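Local coordinates for protein uncharacterized ACR, COG1565 superfamily (Burkholderia thailandensis, PDB 4F3N) that is functionally uncharacterised but binds S-adenosyl-L-homocysteine in a methyltransferase fold and may transfer methyl groups to protein arginines, at residues Arg84-Pro89 / Leu334-Ala339; Pro48-Asp53 / Cys318-Arg323; Gly354-Gly359 / Ala411-Ile416; Glu208-Gly213 / Ala293-Asp298. All coordinates share one frame; numbering follows the deposited sequence.

Contact 1: Arg84-Pro89 / Leu334-Ala339; sequences RVLYAP and LQDITA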
loop_
_atom_site.group_PDB
_atom_site.type_symbol
_atom_site.label_atom_id
_atom_site.label_comp_id
_atom_site.label_asym_id
_atom_site.label_seq_id
_atom_site.Cartn_x
_atom_site.Cartn_y
_atom_site.Cartn_z
ATOM N N ARG A 84 -4.901 -10.735 -11.579
ATOM C CA ARG A 84 -5.912 -11.759 -11.514
ATOM C C ARG A 84 -5.880 -12.592 -10.212
ATOM O O ARG A 84 -6.939 -12.856 -9.613
ATOM C CB ARG A 84 -5.839 -12.648 -12.780
ATOM C CG ARG A 84 -6.285 -11.945 -14.050
ATOM C CD ARG A 84 -7.695 -11.384 -13.943
ATOM N NE ARG A 84 -8.711 -12.436 -13.898
ATOM C CZ ARG A 84 -10.025 -12.205 -13.779
ATOM N NH1 ARG A 84 -10.888 -13.215 -13.756
ATOM N NH2 ARG A 84 -10.481 -10.965 -13.662
ATOM N N VAL A 85 -4.696 -12.979 -9.744
ATOM C CA VAL A 85 -4.633 -13.834 -8.555
ATOM C C VAL A 85 -5.014 -13.056 -7.301
ATOM O O VAL A 85 -5.550 -13.632 -6.329
ATOM C CB VAL A 85 -3.288 -14.567 -8.368
ATOM C CG1 VAL A 85 -2.947 -15.403 -9.605
ATOM C CG2 VAL A 85 -2.181 -13.589 -8.019
ATOM N N LEU A 86 -4.821 -11.733 -7.320
ATOM C CA LEU A 86 -5.167 -10.921 -6.176
ATOM C C LEU A 86 -6.616 -10.410 -6.246
ATOM O O LEU A 86 -7.281 -10.355 -5.229
ATOM C CB LEU A 86 -4.184 -9.750 -6.024
ATOM C CG LEU A 86 -2.702 -10.065 -5.716
ATOM C CD1 LEU A 86 -1.916 -8.762 -5.519
ATOM C CD2 LEU A 86 -2.629 -10.921 -4.459
ATOM N N TYR A 87 -7.077 -10.058 -7.436
ATOM C CA TYR A 87 -8.312 -9.265 -7.585
ATOM C C TYR A 87 -9.393 -9.917 -8.454
ATOM O O TYR A 87 -10.427 -9.291 -8.684
ATOM C CB TYR A 87 -7.997 -7.859 -8.078
ATOM C CG TYR A 87 -7.018 -7.141 -7.191
ATOM C CD1 TYR A 87 -7.394 -6.760 -5.909
ATOM C CD2 TYR A 87 -5.714 -6.895 -7.591
ATOM C CE1 TYR A 87 -6.509 -6.153 -5.049
ATOM C CE2 TYR A 87 -4.803 -6.267 -6.731
ATOM C CZ TYR A 87 -5.210 -5.891 -5.472
ATOM O OH TYR A 87 -4.386 -5.271 -4.530
ATOM N N ALA A 88 -9.209 -11.162 -8.916
ATOM C CA ALA A 88 -10.288 -11.807 -9.712
ATOM C C ALA A 88 -11.573 -11.894 -8.875
ATOM O O ALA A 88 -11.524 -12.353 -7.759
ATOM C CB ALA A 88 -9.878 -13.207 -10.164
ATOM N N PRO A 89 -12.722 -11.495 -9.439
ATOM C CA PRO A 89 -13.926 -11.511 -8.595
ATOM C C PRO A 89 -14.157 -12.862 -7.956
ATOM O O PRO A 89 -14.102 -13.892 -8.619
ATOM C CB PRO A 89 -15.042 -11.173 -9.578
ATOM C CG PRO A 89 -14.373 -10.283 -10.569
ATOM C CD PRO A 89 -12.987 -10.884 -10.746
ATOM N N LEU A 334 -4.719 -17.872 -2.746
ATOM C CA LEU A 334 -4.636 -18.186 -1.312
ATOM C C LEU A 334 -3.461 -17.529 -0.606
ATOM O O LEU A 334 -3.250 -17.733 0.593
ATOM C CB LEU A 334 -4.580 -19.696 -1.082
ATOM C CG LEU A 334 -5.681 -20.523 -1.736
ATOM C CD1 LEU A 334 -5.496 -22.010 -1.381
ATOM C CD2 LEU A 334 -7.071 -20.038 -1.321
ATOM N N GLN A 335 -2.668 -16.739 -1.343
ATOM C CA GLN A 335 -1.597 -16.001 -0.744
ATOM C C GLN A 335 -1.566 -14.562 -1.283
ATOM O O GLN A 335 -2.082 -14.280 -2.375
ATOM C CB GLN A 335 -0.242 -16.709 -0.972
ATOM C CG GLN A 335 0.204 -16.764 -2.437
ATOM C CD GLN A 335 1.653 -17.185 -2.593
ATOM O OE1 GLN A 335 2.258 -17.794 -1.692
ATOM N NE2 GLN A 335 2.239 -16.875 -3.761
ATOM N N ASP A 336 -0.951 -13.696 -0.485
ATOM C CA ASP A 336 -0.707 -12.287 -0.806
ATOM C C ASP A 336 0.527 -12.225 -1.705
ATOM O O ASP A 336 1.407 -13.057 -1.597
ATOM C CB ASP A 336 -0.371 -11.571 0.523
ATOM C CG ASP A 336 -0.519 -10.104 0.469
ATOM O OD1 ASP A 336 -0.859 -9.557 -0.600
ATOM O OD2 ASP A 336 -0.290 -9.497 1.543
ATOM N N ILE A 337 0.584 -11.217 -2.570
ATOM C CA ILE A 337 1.780 -10.911 -3.348
ATOM C C ILE A 337 1.962 -9.396 -3.235
ATOM O O ILE A 337 1.017 -8.641 -3.512
ATOM C CB ILE A 337 1.657 -11.274 -4.856
ATOM C CG1 ILE A 337 1.283 -12.774 -5.049
ATOM C CG2 ILE A 337 2.989 -10.948 -5.553
ATOM C CD1 ILE A 337 0.910 -13.165 -6.481
ATOM N N THR A 338 3.119 -8.938 -2.757
ATOM C CA THR A 338 3.335 -7.498 -2.611
ATOM C C THR A 338 4.707 -7.151 -3.150
ATOM O O THR A 338 5.552 -7.989 -3.319
ATOM C CB THR A 338 3.282 -7.014 -1.124
ATOM O OG1 THR A 338 4.303 -7.671 -0.368
ATOM C CG2 THR A 338 1.932 -7.297 -0.498
ATOM N N ALA A 339 4.915 -5.883 -3.420
ATOM C CA ALA A 339 6.232 -5.381 -3.733
ATOM C C ALA A 339 6.401 -4.138 -2.895
ATOM O O ALA A 339 5.432 -3.500 -2.566
ATOM C CB ALA A 339 6.332 -4.998 -5.189
#

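Contact 2: Pro48-Asp53 / Cys318-Arg323; sequences PVPGPD and CHYRHR. With SO4 (sulfate ion), chain B.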
loop_
_atom_site.group_PDB
_atom_site.type_symbol
_atom_site.label_atom_id
_atom_site.label_comp_id
_atom_site.label_asym_id
_atom_site.label_seq_id
_atom_site.Cartn_x
_atom_site.Cartn_y
_atom_site.Cartn_z
ATOM N N PRO A 48 2.131 -26.229 3.607
ATOM C CA PRO A 48 0.849 -26.869 3.955
ATOM C C PRO A 48 -0.123 -26.872 2.787
ATOM O O PRO A 48 -0.153 -25.925 1.968
ATOM C CB PRO A 48 0.325 -25.999 5.079
ATOM C CG PRO A 48 1.548 -25.420 5.688
ATOM C CD PRO A 48 2.425 -25.116 4.528
ATOM N N VAL A 49 -0.868 -27.957 2.672
ATOM C CA VAL A 49 -1.860 -28.108 1.640
ATOM C C VAL A 49 -3.175 -27.539 2.146
ATOM O O VAL A 49 -3.623 -27.899 3.252
ATOM C CB VAL A 49 -2.036 -29.587 1.308
ATOM C CG1 VAL A 49 -3.126 -29.769 0.269
ATOM C CG2 VAL A 49 -0.694 -30.168 0.857
ATOM N N PRO A 50 -3.827 -26.663 1.354
ATOM C CA PRO A 50 -5.125 -26.125 1.814
ATOM C C PRO A 50 -6.231 -27.172 1.869
ATOM O O PRO A 50 -6.133 -28.206 1.221
ATOM C CB PRO A 50 -5.514 -25.084 0.737
ATOM C CG PRO A 50 -4.397 -25.045 -0.229
ATOM C CD PRO A 50 -3.417 -26.141 0.032
ATOM N N GLY A 51 -7.294 -26.840 2.582
ATOM C CA GLY A 51 -8.504 -27.647 2.611
ATOM C C GLY A 51 -9.169 -27.810 1.252
ATOM O O GLY A 51 -8.887 -27.051 0.309
ATOM N N PRO A 52 -10.074 -28.800 1.132
ATOM C CA PRO A 52 -10.690 -29.085 -0.147
ATOM C C PRO A 52 -11.327 -27.864 -0.834
ATOM O O PRO A 52 -11.192 -27.711 -2.043
ATOM C CB PRO A 52 -11.774 -30.108 0.220
ATOM C CG PRO A 52 -11.182 -30.831 1.373
ATOM C CD PRO A 52 -10.527 -29.748 2.179
ATOM N N ASP A 53 -12.022 -27.029 -0.080
ATOM C CA ASP A 53 -12.783 -25.937 -0.702
ATOM C C ASP A 53 -11.844 -24.831 -1.219
ATOM O O ASP A 53 -12.004 -24.361 -2.363
ATOM C CB ASP A 53 -13.832 -25.405 0.258
ATOM C CG ASP A 53 -14.887 -26.459 0.620
ATOM O OD1 ASP A 53 -15.017 -27.494 -0.096
ATOM O OD2 ASP A 53 -15.628 -26.214 1.602
ATOM N N CYS A 318 5.849 -12.841 -1.159
ATOM C CA CYS A 318 4.578 -13.501 -1.024
ATOM C C CYS A 318 4.405 -13.999 0.412
ATOM O O CYS A 318 5.391 -14.287 1.100
ATOM C CB CYS A 318 4.491 -14.672 -2.004
ATOM S SG CYS A 318 4.917 -14.204 -3.701
ATOM N N HIS A 319 3.158 -14.081 0.849
ATOM C CA HIS A 319 2.848 -14.547 2.192
ATOM C C HIS A 319 1.774 -15.570 2.112
ATOM O O HIS A 319 0.657 -15.248 1.756
ATOM C CB HIS A 319 2.394 -13.386 3.076
ATOM C CG HIS A 319 3.355 -12.243 3.076
ATOM N ND1 HIS A 319 3.298 -11.259 2.155
ATOM C CD2 HIS A 319 4.441 -11.965 3.882
ATOM C CE1 HIS A 319 4.307 -10.390 2.376
ATOM N NE2 HIS A 319 4.997 -10.811 3.424
ATOM N N TYR A 320 2.118 -16.796 2.494
ATOM C CA TYR A 320 1.189 -17.912 2.491
ATOM C C TYR A 320 1.126 -18.470 3.915
ATOM O O TYR A 320 2.135 -18.963 4.425
ATOM C CB TYR A 320 1.655 -18.968 1.495
ATOM C CG TYR A 320 0.789 -20.217 1.485
ATOM C CD1 TYR A 320 -0.548 -20.153 1.161
ATOM C CD2 TYR A 320 1.302 -21.449 1.873
ATOM C CE1 TYR A 320 -1.362 -21.288 1.169
ATOM C CE2 TYR A 320 0.503 -22.577 1.869
ATOM C CZ TYR A 320 -0.829 -22.500 1.550
ATOM O OH TYR A 320 -1.631 -23.659 1.561
ATOM N N ARG A 321 -0.062 -18.379 4.517
ATOM C CA ARG A 321 -0.277 -18.782 5.919
ATOM C C ARG A 321 0.787 -18.088 6.776
ATOM O O ARG A 321 1.548 -18.736 7.507
ATOM C CB ARG A 321 -0.226 -20.294 6.070
ATOM C CG ARG A 321 -1.259 -21.019 5.212
ATOM C CD ARG A 321 -0.944 -22.488 5.127
ATOM N NE ARG A 321 -1.315 -23.257 6.327
ATOM C CZ ARG A 321 -2.401 -24.036 6.452
ATOM N NH1 ARG A 321 -3.285 -24.151 5.471
ATOM N NH2 ARG A 321 -2.597 -24.732 7.580
ATOM N N HIS A 322 0.868 -16.773 6.607
ATOM C CA HIS A 322 1.866 -15.951 7.283
ATOM C C HIS A 322 3.219 -16.642 7.305
ATOM O O HIS A 322 3.789 -16.913 8.367
ATOM C CB HIS A 322 1.367 -15.591 8.689
ATOM N N ARG A 323 3.701 -16.998 6.114
ATOM C CA ARG A 323 5.075 -17.424 5.883
ATOM C C ARG A 323 5.532 -16.641 4.648
ATOM O O ARG A 323 4.908 -16.739 3.591
ATOM C CB ARG A 323 5.171 -18.920 5.621
HETATM S S SO4 B . -0.109 -23.492 9.781
HETATM O O1 SO4 B . -0.215 -24.818 9.100
HETATM O O2 SO4 B . 0.951 -23.501 10.817
HETATM O O3 SO4 B . 0.225 -22.482 8.733
HETATM O O4 SO4 B . -1.389 -23.094 10.438
HETATM O O HOH W 1 -4.768 -26.419 5.238
#

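Contact 3: Gly354-Gly359 / Ala411-Ile416; sequences GADLLG and AFSRGI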
loop_
_atom_site.group_PDB
_atom_site.type_symbol
_atom_site.label_atom_id
_atom_site.label_comp_id
_atom_site.label_asym_id
_atom_site.label_seq_id
_atom_site.Cartn_x
_atom_site.Cartn_y
_atom_site.Cartn_z
ATOM N N GLY A 354 0.362 18.053 -10.520
ATOM C CA GLY A 354 0.197 19.448 -10.108
ATOM C C GLY A 354 0.036 19.652 -8.598
ATOM O O GLY A 354 -0.028 20.789 -8.122
ATOM N N ALA A 355 0.011 18.571 -7.830
ATOM C CA ALA A 355 -0.034 18.698 -6.360
ATOM C C ALA A 355 1.355 19.089 -5.863
ATOM O O ALA A 355 2.349 18.890 -6.519
ATOM C CB ALA A 355 -0.500 17.388 -5.672
ATOM N N ASP A 356 1.383 19.714 -4.695
ATOM C CA ASP A 356 2.588 19.961 -3.951
ATOM C C ASP A 356 3.010 18.724 -3.191
ATOM O O ASP A 356 2.157 17.953 -2.732
ATOM C CB ASP A 356 2.308 21.089 -2.955
ATOM C CG ASP A 356 1.835 22.385 -3.657
ATOM O OD1 ASP A 356 2.439 22.711 -4.703
ATOM O OD2 ASP A 356 0.842 23.014 -3.207
ATOM N N LEU A 357 4.318 18.565 -2.997
ATOM C CA LEU A 357 4.823 17.565 -2.061
ATOM C C LEU A 357 4.789 18.197 -0.694
ATOM O O LEU A 357 5.459 19.174 -0.442
ATOM C CB LEU A 357 6.232 17.141 -2.390
ATOM C CG LEU A 357 6.908 16.137 -1.449
ATOM C CD1 LEU A 357 6.237 14.791 -1.604
ATOM C CD2 LEU A 357 8.398 16.042 -1.789
ATOM N N LEU A 358 3.974 17.636 0.179
ATOM C CA LEU A 358 3.798 18.103 1.551
ATOM C C LEU A 358 4.863 17.532 2.478
ATOM O O LEU A 358 5.298 18.212 3.386
ATOM C CB LEU A 358 2.383 17.729 2.036
ATOM C CG LEU A 358 1.970 18.263 3.378
ATOM C CD1 LEU A 358 2.022 19.795 3.414
ATOM C CD2 LEU A 358 0.587 17.671 3.742
ATOM N N GLY A 359 5.328 16.304 2.234
ATOM C CA GLY A 359 6.462 15.755 2.952
ATOM C C GLY A 359 6.766 14.334 2.546
ATOM O O GLY A 359 5.951 13.703 1.880
ATOM N N ALA A 411 3.285 12.489 1.492
ATOM C CA ALA A 411 2.049 13.221 1.425
ATOM C C ALA A 411 2.112 14.298 0.352
ATOM O O ALA A 411 3.162 14.894 0.131
ATOM C CB ALA A 411 1.726 13.855 2.771
ATOM N N PHE A 412 0.981 14.513 -0.294
ATOM C CA PHE A 412 0.771 15.537 -1.303
ATOM C C PHE A 412 -0.353 16.467 -0.852
ATOM O O PHE A 412 -1.235 16.094 -0.054
ATOM C CB PHE A 412 0.397 14.872 -2.636
ATOM C CG PHE A 412 1.415 13.897 -3.141
ATOM C CD1 PHE A 412 2.539 14.358 -3.786
ATOM C CD2 PHE A 412 1.277 12.523 -2.920
ATOM C CE1 PHE A 412 3.502 13.464 -4.238
ATOM C CE2 PHE A 412 2.232 11.636 -3.374
ATOM C CZ PHE A 412 3.320 12.109 -4.062
ATOM N N SER A 413 -0.387 17.674 -1.397
ATOM C CA SER A 413 -1.379 18.625 -0.976
ATOM C C SER A 413 -1.726 19.633 -2.054
ATOM O O SER A 413 -1.000 19.813 -3.024
ATOM C CB SER A 413 -0.960 19.375 0.289
ATOM O OG SER A 413 0.252 20.089 0.083
ATOM N N ARG A 414 -2.895 20.220 -1.866
ATOM C CA ARG A 414 -3.313 21.406 -2.616
ATOM C C ARG A 414 -3.993 22.325 -1.634
ATOM O O ARG A 414 -4.844 21.910 -0.838
ATOM C CB ARG A 414 -4.276 21.067 -3.723
ATOM C CG ARG A 414 -3.687 20.184 -4.782
ATOM C CD ARG A 414 -4.643 20.157 -5.953
ATOM N NE ARG A 414 -4.291 19.170 -6.962
ATOM C CZ ARG A 414 -3.721 19.454 -8.124
ATOM N NH1 ARG A 414 -3.348 20.701 -8.434
ATOM N NH2 ARG A 414 -3.500 18.466 -8.988
ATOM N N GLY A 415 -3.596 23.591 -1.654
ATOM C CA GLY A 415 -4.196 24.542 -0.768
ATOM C C GLY A 415 -3.709 24.507 0.641
ATOM O O GLY A 415 -4.387 25.046 1.510
ATOM N N ILE A 416 -2.554 23.885 0.881
ATOM C CA ILE A 416 -1.897 23.915 2.167
ATOM C C ILE A 416 -0.587 24.698 1.994
ATOM O O ILE A 416 0.251 24.344 1.170
ATOM C CB ILE A 416 -1.650 22.496 2.736
ATOM C CG1 ILE A 416 -3.002 21.800 3.014
ATOM C CG2 ILE A 416 -0.843 22.562 4.007
ATOM C CD1 ILE A 416 -2.877 20.425 3.646
HETATM O O HOH W 2 -0.465 22.490 -0.769
HETATM O O HOH W 3 -1.822 24.218 -3.927
#

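Contact 4: Glu208-Gly213 / Ala293-Asp298; sequences EGVVVG and AAFFID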
loop_
_atom_site.group_PDB
_atom_site.type_symbol
_atom_site.label_atom_id
_atom_site.label_comp_id
_atom_site.label_asym_id
_atom_site.label_seq_id
_atom_site.Cartn_x
_atom_site.Cartn_y
_atom_site.Cartn_z
ATOM N N GLU A 208 -12.410 17.196 -1.925
ATOM C CA GLU A 208 -11.893 18.195 -1.000
ATOM C C GLU A 208 -11.833 17.578 0.384
ATOM O O GLU A 208 -12.862 17.304 1.010
ATOM C CB GLU A 208 -12.759 19.442 -0.996
ATOM C CG GLU A 208 -12.746 20.181 -2.321
ATOM C CD GLU A 208 -13.452 21.521 -2.256
ATOM O OE1 GLU A 208 -13.858 21.939 -1.142
ATOM O OE2 GLU A 208 -13.596 22.137 -3.329
ATOM N N GLY A 209 -10.624 17.349 0.881
ATOM C CA GLY A 209 -10.443 16.707 2.175
ATOM C C GLY A 209 -9.110 16.017 2.219
ATOM O O GLY A 209 -8.169 16.387 1.487
ATOM N N VAL A 210 -9.016 15.002 3.063
ATOM C CA VAL A 210 -7.754 14.254 3.287
ATOM C C VAL A 210 -7.937 12.792 2.842
ATOM O O VAL A 210 -8.863 12.092 3.279
ATOM C CB VAL A 210 -7.257 14.290 4.732
ATOM C CG1 VAL A 210 -6.104 13.297 4.906
ATOM C CG2 VAL A 210 -6.842 15.693 5.136
ATOM N N VAL A 211 -7.067 12.386 1.924
ATOM C CA VAL A 211 -7.074 11.017 1.405
ATOM C C VAL A 211 -5.995 10.243 2.182
ATOM O O VAL A 211 -4.905 10.759 2.479
ATOM C CB VAL A 211 -6.750 10.990 -0.100
ATOM C CG1 VAL A 211 -6.716 9.553 -0.632
ATOM C CG2 VAL A 211 -7.685 11.941 -0.857
ATOM N N VAL A 212 -6.340 9.016 2.533
ATOM C CA VAL A 212 -5.438 8.089 3.279
ATOM C C VAL A 212 -5.288 6.767 2.495
ATOM O O VAL A 212 -6.280 6.145 2.081
ATOM C CB VAL A 212 -5.930 7.800 4.695
ATOM C CG1 VAL A 212 -4.974 6.785 5.377
ATOM C CG2 VAL A 212 -6.007 9.071 5.538
ATOM N N GLY A 213 -4.047 6.364 2.195
ATOM C CA GLY A 213 -3.785 5.088 1.526
ATOM C C GLY A 213 -2.741 4.349 2.345
ATOM O O GLY A 213 -1.554 4.603 2.197
ATOM N N ALA A 293 -5.159 17.082 1.299
ATOM C CA ALA A 293 -3.898 16.372 1.337
ATOM C C ALA A 293 -4.159 14.892 1.042
ATOM O O ALA A 293 -5.298 14.403 1.161
ATOM C CB ALA A 293 -3.238 16.514 2.724
ATOM N N ALA A 294 -3.112 14.170 0.703
ATOM C CA ALA A 294 -3.182 12.720 0.474
ATOM C C ALA A 294 -1.946 12.153 1.129
ATOM O O ALA A 294 -0.827 12.604 0.816
ATOM C CB ALA A 294 -3.261 12.335 -1.007
ATOM N N PHE A 295 -2.144 11.231 2.068
ATOM C CA PHE A 295 -1.069 10.535 2.773
ATOM C C PHE A 295 -1.021 9.090 2.302
ATOM O O PHE A 295 -2.056 8.428 2.321
ATOM C CB PHE A 295 -1.336 10.486 4.268
ATOM C CG PHE A 295 -1.364 11.856 4.959
ATOM C CD1 PHE A 295 -0.218 12.354 5.595
ATOM C CD2 PHE A 295 -2.510 12.593 4.974
ATOM C CE1 PHE A 295 -0.229 13.574 6.266
ATOM C CE2 PHE A 295 -2.541 13.809 5.627
ATOM C CZ PHE A 295 -1.403 14.286 6.275
ATOM N N PHE A 296 0.158 8.630 1.881
ATOM C CA PHE A 296 0.416 7.221 1.598
ATOM C C PHE A 296 1.444 6.671 2.547
ATOM O O PHE A 296 2.495 7.274 2.712
ATOM C CB PHE A 296 0.858 7.039 0.146
ATOM C CG PHE A 296 -0.177 7.499 -0.841
ATOM C CD1 PHE A 296 -1.302 6.726 -1.121
ATOM C CD2 PHE A 296 -0.047 8.722 -1.462
ATOM C CE1 PHE A 296 -2.253 7.157 -2.059
ATOM C CE2 PHE A 296 -1.025 9.177 -2.344
ATOM C CZ PHE A 296 -2.107 8.392 -2.645
ATOM N N ILE A 297 1.103 5.586 3.235
ATOM C CA ILE A 297 1.953 4.936 4.197
ATOM C C ILE A 297 2.294 3.571 3.636
ATOM O O ILE A 297 1.378 2.805 3.280
ATOM C CB ILE A 297 1.223 4.722 5.546
ATOM C CG1 ILE A 297 0.691 6.095 6.045
ATOM C CG2 ILE A 297 2.181 4.098 6.592
ATOM C CD1 ILE A 297 -0.819 6.163 6.113
ATOM N N ASP A 298 3.575 3.269 3.521
ATOM C CA ASP A 298 3.961 1.976 2.960
ATOM C C ASP A 298 5.434 1.722 3.126
ATOM O O ASP A 298 6.241 2.632 3.367
ATOM C CB ASP A 298 3.576 1.912 1.474
ATOM C CG ASP A 298 2.868 0.650 1.075
ATOM O OD1 ASP A 298 3.238 -0.461 1.569
ATOM O OD2 ASP A 298 1.920 0.753 0.255
HETATM O O HOH W 4 -0.003 2.775 0.506
#

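Contact 1: Arg84-Pro89 / Leu334-Ala339
L86, in the last turn of helix 78-87, sits opposite D336 of strand 336-342, with their CA atoms 7.1 Å apart. V85 lies further back, its CA 8.4 Å from that of L334. A88 N bonds back to R84 O, and A88 then leaves helical geometry. Both V85 and L86 start toward the strand. V85 CG2 presses on I337 CD1 at 3.5 Å, a tight carbon pair, and the two side chains meet at about a right angle. With CG1 anti to the carbonyl carbon (chi1 -56°), CG2 falls between it and the backbone N. L86 spreads its two methyl groups along the strand backbone. L86 CD1 lies 3.6 Å from I337 O, and CD2 lies 3.7 Å from I337 N. These two backbone atoms are buried with no hydrogen-bond partner in the model, and the leucine methyls lie against both. The backbone of the flanking D336 and T338 bonds instead to H319 and M317. The polar end of Q335 is held by H325 and D327. This is helix-on-strand packing, joining helix 78-87 to the small mixed sheet. Nearby is T113 of the S-adenosyl-L-homocysteine site, its side chain about 8 Å from that of D336; the ligand is absent here.

Contact 2: Pro48-Asp53 / Cys318-Arg323
R321 reaches along P48 in the opposite direction to the proline ring. Its CB begins 3.5 Å from O3 of a sulfate ion, which probably came from the crystallisation liquor. CG stays near the same oxygen. CD has P48 CB at 3.7 Å and also lies over one face of the Y320 ring, toward the rim. The chain bends at its third torsion (chi3 77°), and this turns the guanidinium so that one face meets P48 CB, near CZ, while an edge meets the sulfate. NE donates to sulfate O3 at 3.0 Å with an N-H...O angle of 161°. NH2 donates to O1 of the same ion at 2.8 Å. NH1 donates a hydrogen bond to a water at 2.7 Å, and that water donates one to V49 O. R321 stands in the tight turn of a beta hairpin between strands 317-319 and 324-325. Y320 and R323 bracket the turn with backbone bonds, the one from R323 N being weak, and R321 and H322 both take left-handed backbone angles. Y320 makes the direct polar bond: its OH donates to P48 O at 2.7 Å, coming from 42° above the carbonyl plane. The carbonyl oxygen lies at the edge of the ring. P50 crosses the tyrosine at about a right angle, with CD 3.4 Å from Y320 OH, and Y331 meets the same ring. G51 follows as N-cap of helix 52-71.

Contact 3: Gly354-Gly359 / Ala411-Ile416
A411 O takes two backbone donors, L358 N at 2.9 Å and G359 N in a weak bond at 3.3 Å. Both residues face A411, which makes this a classic beta bulge between antiparallel strands. A411 N returns a bond to G359 O. Beyond the bulge, D356 and S413 form a hydrogen-bonded pair with a bond each way, and F412 CA adds a CA-H...O contact to D356 O at 3.1 Å. L358 CG runs anti to the backbone N (chi1 -173°), and its branches spread over the other strand. CD2 touches A411 CB at 4.1 Å, and CD1 meets I416 CG2, the two side chains crossing at about a right angle. On the opposite face, L357 CD1 reaches F412 CE1. D356 OD2 receives two waters: one also accepts from S413 OG and I416 N, the other from G415 N. The extended R414 lays one guanidinium face over the G354-A355 peptide, with A355 N 3.7 Å from NH2. That NH2 is held by A353 O and C286 O. G354 ends helix 343-352 in a Schellman motif. Strand 356-362 is an edge strand of the seven-strand sheet, and strand 407-414 joins it to 293-298. Helices 343-352 and 276-288 pack on the F412 side.

Contact 4: Glu208-Gly213 / Ala293-Asp298
V211 is gripped at both ends by the neighbouring strand. Its N donates to A293 O at 2.8 Å, and its O accepts from F295 N at 2.8 Å, both with N-H...O angles of 170°. G213 repeats the pattern two residues on, bonding through N to F295 O and through O to I297 N. A293 N starts the ladder on G209 O. The strands run parallel, 12° apart, and CA-H...O contacts such as V210 CA to A293 O (3.3 Å) fill in between the bonds. Side chains alternate between the two faces of the sheet. On one face, V210 CG1, anti to the backbone N (chi1 170°), meets the edge of the F295 ring, 3.7 Å from CD2. On the other, V211 CB and A294 CB touch at 3.8 Å. F296 is on this face too, with CD1 4.0 Å from G213 CA, beside a residue that has no side chain. Beyond the ladder a water lies between G213 O and D298 OD2. D218 N also bonds to D298 OD2. The side chain of I297 is about 4 Å from that of N214, part of the S-adenosyl-L-homocysteine site, whose ligand is absent here.

The strand order 3-2-1-4-5-7-6 is that of the Rossmann-like methyltransferase sheet, and these are its fourth and fifth strands. Strand 140-144 pairs with the far side of 210-214, and 407-414 with the far side of 293-298. Helix 118-136 packs against V210 and A293, while helix 276-288 packs against V211, A294 and F296 on the other face.

In the fold
From the N terminus, residues 48-53 open contact 2 and helix 78-87 then opens contact 1. Their partners follow in the same order: 318-323 closes contact 2 before 334-339 closes contact 1, so the two cross. They touch, and both reach the small sheet of strands 317-319 and 336-342, tying the N-terminal helices to it. Contact 4 opens at 208-213 and closes at 293-298, inside both of these long loops. Contact 3 comes last, closing 354-359 onto 411-416 in series. Contacts 3 and 4 share the seven-strand sheet, where F412 O probably accepts from A294 N. Contacts 2 and 3 lie farthest apart, their centres about 41 Å from each other.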